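Local coordinates for protein bile acid 7a-dehydratase, BaiE (Clostridium hiranonis DSM 13275, PDB 4L8P) that probably catalyses the 7-alpha dehydration of bile acid intermediates, as a lyase of the SnoaL-like, cystatin-like fold, at residues Q44-Y49 / D147-I152; I109-D112 / T116-G119. All coordinates share one frame; numbering follows the deposited sequence.

How the contacts relate
Both contacts lie in one SnoaL-like domain and share its four-stranded antiparallel sheet, yet they illustrate how chemistry follows place in a fold. Contact 1 is core: helix 22-55 meets strand 137-152 through side chains alone, with a buried salt bridge and a small apolar touch. Contact 2 lies farther out, at the turn end of the hairpin 98-111/116-129, where the backbone does most of the holding and hydroxyl and carboxylate groups line the exposed side. The two meet directly, since strands 116-129 and 137-152 are neighbours: D147 N lies 2.7 Å from G119 O, and the ring of Y149 packs against G119.

Contact 1: Q44-Y49 / D147-I152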
loop_
_atom_site.group_PDB
_atom_site.type_symbol
_atom_site.label_atom_id
_atom_site.label_comp_id
_atom_site.label_asym_id
_atom_site.label_seq_id
_atom_site.Cartn_x
_atom_site.Cartn_y
_atom_site.Cartn_z
ATOM N N GLN A 44 7.119 8.663 3.214
ATOM C CA GLN A 44 6.711 8.931 4.607
ATOM C C GLN A 44 5.961 10.255 4.759
ATOM O O GLN A 44 5.035 10.363 5.555
ATOM C CB GLN A 44 7.893 8.888 5.558
ATOM C CG GLN A 44 8.540 7.506 5.616
ATOM C CD GLN A 44 9.287 7.197 6.905
ATOM O OE1 GLN A 44 8.993 7.751 7.961
ATOM N NE2 GLN A 44 10.202 6.247 6.824
ATOM N N LEU A 45 6.344 11.224 3.936
ATOM C CA LEU A 45 5.668 12.522 3.866
ATOM C C LEU A 45 4.231 12.324 3.423
ATOM O O LEU A 45 3.288 12.864 4.016
ATOM C CB LEU A 45 6.406 13.451 2.877
ATOM C CG LEU A 45 5.714 14.748 2.437
ATOM C CD1 LEU A 45 5.588 15.705 3.601
ATOM C CD2 LEU A 45 6.495 15.388 1.298
ATOM N N LYS A 46 4.037 11.578 2.332
ATOM C CA LYS A 46 2.670 11.333 1.851
ATOM C C LYS A 46 1.849 10.522 2.859
ATOM O O LYS A 46 0.655 10.787 3.061
ATOM C CB LYS A 46 2.681 10.649 0.485
ATOM C CG LYS A 46 1.294 10.605 -0.175
ATOM C CD LYS A 46 0.806 12.017 -0.559
ATOM C CE LYS A 46 -0.407 11.946 -1.473
ATOM N NZ LYS A 46 -0.714 13.198 -2.162
ATOM N N ALA A 47 2.485 9.571 3.524
ATOM C CA ALA A 47 1.831 8.806 4.599
ATOM C C ALA A 47 1.328 9.724 5.704
ATOM O O ALA A 47 0.190 9.595 6.151
ATOM C CB ALA A 47 2.784 7.780 5.162
ATOM N N LYS A 48 2.178 10.658 6.115
ATOM C CA LYS A 48 1.835 11.626 7.147
ATOM C C LYS A 48 0.669 12.501 6.674
ATOM O O LYS A 48 -0.250 12.778 7.454
ATOM C CB LYS A 48 3.052 12.486 7.517
ATOM C CG LYS A 48 2.786 13.567 8.541
ATOM C CD LYS A 48 4.063 14.357 8.843
ATOM C CE LYS A 48 3.798 15.560 9.736
ATOM N NZ LYS A 48 5.014 16.439 9.859
ATOM N N TYR A 49 0.707 12.956 5.423
ATOM C CA TYR A 49 -0.398 13.734 4.864
ATOM C C TYR A 49 -1.740 12.995 5.023
ATOM O O TYR A 49 -2.725 13.575 5.510
ATOM C CB TYR A 49 -0.099 14.106 3.393
ATOM C CG TYR A 49 -1.249 14.754 2.673
ATOM C CD1 TYR A 49 -2.195 13.974 2.009
ATOM C CD2 TYR A 49 -1.412 16.138 2.679
ATOM C CE1 TYR A 49 -3.287 14.547 1.390
ATOM C CE2 TYR A 49 -2.503 16.731 2.042
ATOM C CZ TYR A 49 -3.437 15.929 1.412
ATOM O OH TYR A 49 -4.518 16.509 0.756
ATOM N N ASP A 147 1.725 13.807 -7.825
ATOM C CA ASP A 147 2.152 14.867 -6.892
ATOM C C ASP A 147 3.464 15.487 -7.370
ATOM O O ASP A 147 4.278 14.794 -8.013
ATOM C CB ASP A 147 2.497 14.304 -5.515
ATOM C CG ASP A 147 1.311 13.745 -4.743
ATOM O OD1 ASP A 147 0.119 13.939 -5.124
ATOM O OD2 ASP A 147 1.568 13.136 -3.686
ATOM N N LYS A 148 3.681 16.738 -6.978
ATOM C CA LYS A 148 4.962 17.409 -7.146
ATOM C C LYS A 148 5.450 17.801 -5.739
ATOM O O LYS A 148 4.681 18.373 -4.931
ATOM C CB LYS A 148 4.846 18.655 -8.024
ATOM C CG LYS A 148 4.335 18.392 -9.431
ATOM C CD LYS A 148 5.338 17.580 -10.247
ATOM C CE LYS A 148 4.795 17.126 -11.597
ATOM N NZ LYS A 148 5.909 16.526 -12.385
ATOM N N TYR A 149 6.733 17.547 -5.485
ATOM C CA TYR A 149 7.350 17.789 -4.183
ATOM C C TYR A 149 8.542 18.697 -4.347
ATOM O O TYR A 149 9.187 18.758 -5.411
ATOM C CB TYR A 149 7.835 16.485 -3.520
ATOM C CG TYR A 149 6.826 15.356 -3.501
ATOM C CD1 TYR A 149 5.822 15.294 -2.518
ATOM C CD2 TYR A 149 6.845 14.383 -4.460
ATOM C CE1 TYR A 149 4.866 14.258 -2.534
ATOM C CE2 TYR A 149 5.920 13.357 -4.461
ATOM C CZ TYR A 149 4.934 13.292 -3.481
ATOM O OH TYR A 149 3.993 12.251 -3.494
ATOM N N GLU A 150 8.874 19.367 -3.266
ATOM C CA GLU A 150 10.106 20.138 -3.232
ATOM C C GLU A 150 10.793 20.001 -1.904
ATOM O O GLU A 150 10.154 19.778 -0.883
ATOM C CB GLU A 150 9.850 21.572 -3.625
ATOM C CG GLU A 150 9.181 22.430 -2.600
ATOM C CD GLU A 150 9.028 23.864 -3.094
ATOM O OE1 GLU A 150 10.017 24.457 -3.595
ATOM O OE2 GLU A 150 7.920 24.396 -2.964
ATOM N N LYS A 151 12.115 20.114 -1.951
ATOM C CA LYS A 151 12.965 19.910 -0.791
ATOM C C LYS A 151 13.541 21.282 -0.418
ATOM O O LYS A 151 14.167 21.945 -1.240
ATOM C CB LYS A 151 14.095 18.933 -1.101
ATOM C CG LYS A 151 14.793 18.417 0.153
ATOM C CD LYS A 151 15.902 17.424 -0.198
ATOM C CE LYS A 151 16.390 16.666 1.012
ATOM N NZ LYS A 151 17.477 15.718 0.615
ATOM N N ILE A 152 13.284 21.689 0.822
ATOM C CA ILE A 152 13.697 23.001 1.332
ATOM C C ILE A 152 14.385 22.762 2.663
ATOM O O ILE A 152 13.801 22.121 3.546
ATOM C CB ILE A 152 12.481 23.933 1.502
ATOM C CG1 ILE A 152 11.831 24.201 0.136
ATOM C CG2 ILE A 152 12.915 25.238 2.185
ATOM C CD1 ILE A 152 10.455 24.832 0.197
#
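K46 and D147 reach for each other from opposite directions and close a buried salt bridge between helix 22-55 and strand 137-152. The tight part of the contact is here: K46 NZ lies 2.7 Å from D147 OD2, which it approaches on the syn side, 18° out of the carboxylate plane, and it makes a weaker second bond to D147 OD1 at 3.2 Å. The lysine chain runs anti to the backbone N at chi1 (-169°) and then bends at chi2 (67°), which carries its otherwise extended end down to the acid. A weak bond from Y149 OH, 2.6 Å from D147 OD2, adds a third polar group to the cluster, while T161 takes D147 OD1 and W121 is hydrogen-bonded to Y149 OH through NE1 and makes a cation-pi contact with K46. Held from several sides, the carboxylate has little freedom to turn.

Packing is sparser at the neighbouring residue, L45. Its side chain slides past Y149 in the opposite sense and brings CD2 to 3.9 Å from Y149 CD1, obliquely to the ring. The short segments stay 11.7 Å apart at their axes, so long side chains must span the gap. Toward solvent the character changes: K148 extends from the outer side of the strand, and Q44 and K48 turn to other partners, among them a neighbouring subunit. This is the arrangement of the cystatin-like fold, a long helix laid across a curved antiparallel sheet, its inner face lined here by linked polar groups.

Contact 2: I109-D112 / T116-G119; sequences ITID and TATG
D112 and T118 cross obliquely on the outer side of the hairpin, and their polar ends meet: T118 OG1 donates to D112 OD2 across 2.7 Å, and the acid receives it on its syn lone pair. The threonine can do this because its hydroxyl stands anti to its carbonyl carbon, chi1 -61°, facing the end of the first strand. T118 OG1 is also bonded to K148 on the next strand, so one hydroxyl joins three chain segments. Nearby, the D112 CB lies 3.5 Å from T116 OG1, a hydroxyl whose own partner is S113 of the turn.

On the face bearing I109, I111 and A117 the contacts are apolar. I111 CD1 comes to 4.0 Å from A117 CB, both beneath I42 of helix 22-55, and I109 lays its CD1 3.6 Å from G119 CA, where the absence of a side chain lets the methyl rest on the backbone.

Between the two faces runs the backbone ladder. T110 and T118 form a hydrogen-bonded antiparallel pair, with T118 N 2.8 Å from T110 O and its N-H...O angle 168°, and the reciprocal bond equally short. D112 N then reaches T116 O at 3.0 Å, a more bent link at 147° as the strands end. The chemistry therefore implies a hairpin end secured by two nearly straight backbone bonds and a more bent one toward the turn, greasy toward the helix, with a hydroxyl-carboxylate bond tying its outer side to the turn.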
loop_
_atom_site.group_PDB
_atom_site.type_symbol
_atom_site.label_atom_id
_atom_site.label_comp_id
_atom_site.label_asym_id
_atom_site.label_seq_id
_atom_site.Cartn_x
_atom_site.Cartn_y
_atom_site.Cartn_z
ATOM N N ILE A 109 7.720 7.049 -7.271
ATOM C CA ILE A 109 8.440 8.271 -6.936
ATOM C C ILE A 109 9.679 8.431 -7.852
ATOM O O ILE A 109 10.581 7.542 -7.874
ATOM C CB ILE A 109 8.887 8.312 -5.458
ATOM C CG1 ILE A 109 7.732 7.960 -4.462
ATOM C CG2 ILE A 109 9.536 9.662 -5.144
ATOM C CD1 ILE A 109 6.506 8.810 -4.618
ATOM N N THR A 110 9.739 9.567 -8.550
ATOM C CA THR A 110 10.863 9.966 -9.354
ATOM C C THR A 110 11.495 11.208 -8.750
ATOM O O THR A 110 10.839 12.266 -8.620
ATOM C CB THR A 110 10.410 10.251 -10.800
ATOM O OG1 THR A 110 9.668 9.118 -11.310
ATOM C CG2 THR A 110 11.608 10.484 -11.683
ATOM N N ILE A 111 12.765 11.098 -8.371
ATOM C CA ILE A 111 13.526 12.275 -7.951
ATOM C C ILE A 111 14.011 13.004 -9.222
ATOM O O ILE A 111 14.756 12.448 -10.012
ATOM C CB ILE A 111 14.691 11.900 -7.035
ATOM C CG1 ILE A 111 14.246 10.949 -5.903
ATOM C CG2 ILE A 111 15.363 13.160 -6.470
ATOM C CD1 ILE A 111 13.141 11.441 -4.968
ATOM N N ASP A 112 13.560 14.241 -9.401
ATOM C CA ASP A 112 13.758 14.994 -10.641
ATOM C C ASP A 112 14.991 15.876 -10.605
ATOM O O ASP A 112 15.546 16.179 -11.649
ATOM C CB ASP A 112 12.534 15.882 -10.928
ATOM C CG ASP A 112 11.293 15.092 -11.161
ATOM O OD1 ASP A 112 11.364 14.014 -11.813
ATOM O OD2 ASP A 112 10.234 15.526 -10.657
ATOM N N THR A 116 13.618 18.627 -6.144
ATOM C CA THR A 116 12.296 18.464 -6.751
ATOM C C THR A 116 12.054 17.003 -7.047
ATOM O O THR A 116 12.983 16.229 -7.299
ATOM C CB THR A 116 12.112 19.301 -8.054
ATOM O OG1 THR A 116 13.007 18.824 -9.060
ATOM C CG2 THR A 116 12.298 20.749 -7.806
ATOM N N ALA A 117 10.780 16.623 -7.029
ATOM C CA ALA A 117 10.407 15.244 -7.315
ATOM C C ALA A 117 8.967 15.152 -7.705
ATOM O O ALA A 117 8.195 16.105 -7.468
ATOM C CB ALA A 117 10.684 14.382 -6.078
ATOM N N THR A 118 8.617 13.986 -8.255
ATOM C CA THR A 118 7.265 13.679 -8.737
ATOM C C THR A 118 6.867 12.364 -8.094
ATOM O O THR A 118 7.700 11.467 -7.986
ATOM C CB THR A 118 7.242 13.557 -10.279
ATOM O OG1 THR A 118 7.657 14.805 -10.872
ATOM C CG2 THR A 118 5.848 13.199 -10.816
ATOM N N GLY A 119 5.597 12.218 -7.716
ATOM C CA GLY A 119 5.122 10.977 -7.158
ATOM C C GLY A 119 3.748 10.579 -7.646
ATOM O O GLY A 119 2.785 11.317 -7.406
#